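Local coordinates for sensor protein, Kinase (Polaromonas sp. JS666, PDB 3GRC) that probably acts in two-component signalling, carrying a CheY-like receiver domain of the kind that accepts a phosphoryl group from a histidine kinase, at residues I18-L21 with L22-M25. Sequence-based numbering, arbitrary orientation.
Sequences IARL and LNLM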
loop_
_atom_site.group_PDB
_atom_site.type_symbol
_atom_site.label_atom_id
_atom_site.label_comp_id
_atom_site.label_asym_id
_atom_site.label_seq_id
_atom_site.Cartn_x
_atom_site.Cartn_y
_atom_site.Cartn_z
ATOM N N ILE A 18 -6.401 -11.332 -4.884
ATOM C CA ILE A 18 -6.420 -10.229 -3.916
ATOM C C ILE A 18 -6.177 -8.870 -4.604
ATOM O O ILE A 18 -6.759 -7.864 -4.210
ATOM C CB ILE A 18 -5.357 -10.438 -2.777
ATOM C CG1 ILE A 18 -5.540 -11.807 -2.113
ATOM C CG2 ILE A 18 -5.470 -9.336 -1.727
ATOM C CD1 ILE A 18 -6.929 -12.033 -1.506
ATOM N N ALA A 19 -5.322 -8.845 -5.627
ATOM C CA ALA A 19 -5.027 -7.597 -6.346
ATOM C C ALA A 19 -6.327 -7.098 -6.971
ATOM O O ALA A 19 -6.662 -5.923 -6.877
ATOM C CB ALA A 19 -3.977 -7.827 -7.438
ATOM N N ARG A 20 -7.061 -8.012 -7.594
ATOM C CA ARG A 20 -8.326 -7.668 -8.214
ATOM C C ARG A 20 -9.366 -7.290 -7.148
ATOM O O ARG A 20 -10.150 -6.373 -7.356
ATOM C CB ARG A 20 -8.829 -8.834 -9.089
ATOM C CG ARG A 20 -10.170 -8.597 -9.813
ATOM C CD ARG A 20 -10.181 -7.358 -10.727
ATOM N NE ARG A 20 -11.345 -7.365 -11.614
ATOM C CZ ARG A 20 -11.937 -6.285 -12.122
ATOM N NH1 ARG A 20 -11.491 -5.065 -11.848
ATOM N NH2 ARG A 20 -12.997 -6.439 -12.902
ATOM N N LEU A 21 -9.376 -7.986 -6.013
ATOM C CA LEU A 21 -10.333 -7.661 -4.947
ATOM C C LEU A 21 -10.078 -6.211 -4.512
ATOM O O LEU A 21 -11.017 -5.411 -4.400
ATOM C CB LEU A 21 -10.172 -8.596 -3.728
ATOM C CG LEU A 21 -11.004 -8.317 -2.445
ATOM C CD1 LEU A 21 -12.496 -8.481 -2.736
ATOM C CD2 LEU A 21 -10.591 -9.260 -1.298
ATOM N N LEU A 22 -8.808 -5.874 -4.281
ATOM C CA LEU A 22 -8.475 -4.515 -3.860
ATOM C C LEU A 22 -8.915 -3.524 -4.938
ATOM O O LEU A 22 -9.567 -2.530 -4.635
ATOM C CB LEU A 22 -6.972 -4.371 -3.563
ATOM C CG LEU A 22 -6.483 -5.027 -2.252
ATOM C CD1 LEU A 22 -4.978 -5.069 -2.228
ATOM C CD2 LEU A 22 -7.011 -4.251 -1.055
ATOM N N ASN A 23 -8.588 -3.820 -6.190
ATOM C CA ASN A 23 -8.983 -2.955 -7.296
ATOM C C ASN A 23 -10.502 -2.701 -7.250
ATOM O O ASN A 23 -10.936 -1.555 -7.335
ATOM C CB ASN A 23 -8.586 -3.587 -8.643
ATOM C CG ASN A 23 -8.979 -2.727 -9.838
ATOM O OD1 ASN A 23 -9.699 -3.179 -10.717
ATOM N ND2 ASN A 23 -8.496 -1.489 -9.876
ATOM N N LEU A 24 -11.299 -3.759 -7.090
ATOM C CA LEU A 24 -12.760 -3.626 -7.026
ATOM C C LEU A 24 -13.280 -2.932 -5.756
ATOM O O LEU A 24 -14.192 -2.110 -5.849
ATOM C CB LEU A 24 -13.423 -4.996 -7.180
ATOM C CG LEU A 24 -13.181 -5.580 -8.571
ATOM C CD1 LEU A 24 -13.556 -7.070 -8.589
ATOM C CD2 LEU A 24 -13.988 -4.766 -9.600
HETATM N N MSE A 25 -12.726 -3.260 -4.581
HETATM C CA MSE A 25 -13.139 -2.598 -3.316
HETATM C C MSE A 25 -12.810 -1.092 -3.350
HETATM O O MSE A 25 -13.585 -0.250 -2.890
HETATM C CB MSE A 25 -12.402 -3.189 -2.093
HETATM C CG MSE A 25 -12.760 -4.581 -1.678
HETATM SE SE MSE A 25 -11.764 -5.062 -0.050
HETATM C CE MSE A 25 -12.744 -6.733 0.270
#
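With CG anti to the backbone N in both R20 and N23 (chi1 180° in each), and the arginine chain bent at chi2, the guanidinium of R20 runs forward along the helix surface and brings its edge to the amide of N23, three residues on. NH1 of R20 donates a weak hydrogen bond to OD1 of N23, 2.8 Å long but bent to 129° at the hydrogen, between two nearly coplanar groups. An amide suits this place because it offers an acceptor and a donor: OD1 takes the arginine, while ND2 is hydrogen-bonded to OG of S33 on strand 32-36. CD2 of L24 lies against one face of the guanidinium, offset toward its rim, 3.6 Å from CZ of R20, so a long chain with a charged end finds apolar support at the surface. These residues belong to helix 16-28, the crossover of the first beta-alpha-beta unit in the CheY-like fold. Its inward side carries A19, small enough to lie near M35 of the sheet, and L22, whose side chain packs on I11 and L117. The backbone bonds join each N-H to the carbonyl four residues earlier, as M25 N to L21 O at 2.8 Å. On another side the anti chi1 of L21 (174°) turns its branched end toward M25, and CD1 of L21 presses tightly on CE of selenomethionine M25, 3.5 Å away. Cutting L21 back to an alanine would remove CG and both methyls, and would probably open a gap beside that CE and leave it less restrained. The long, unbranched M25 chain can cross L21 and still reach E114 and L117 on helix 114-128.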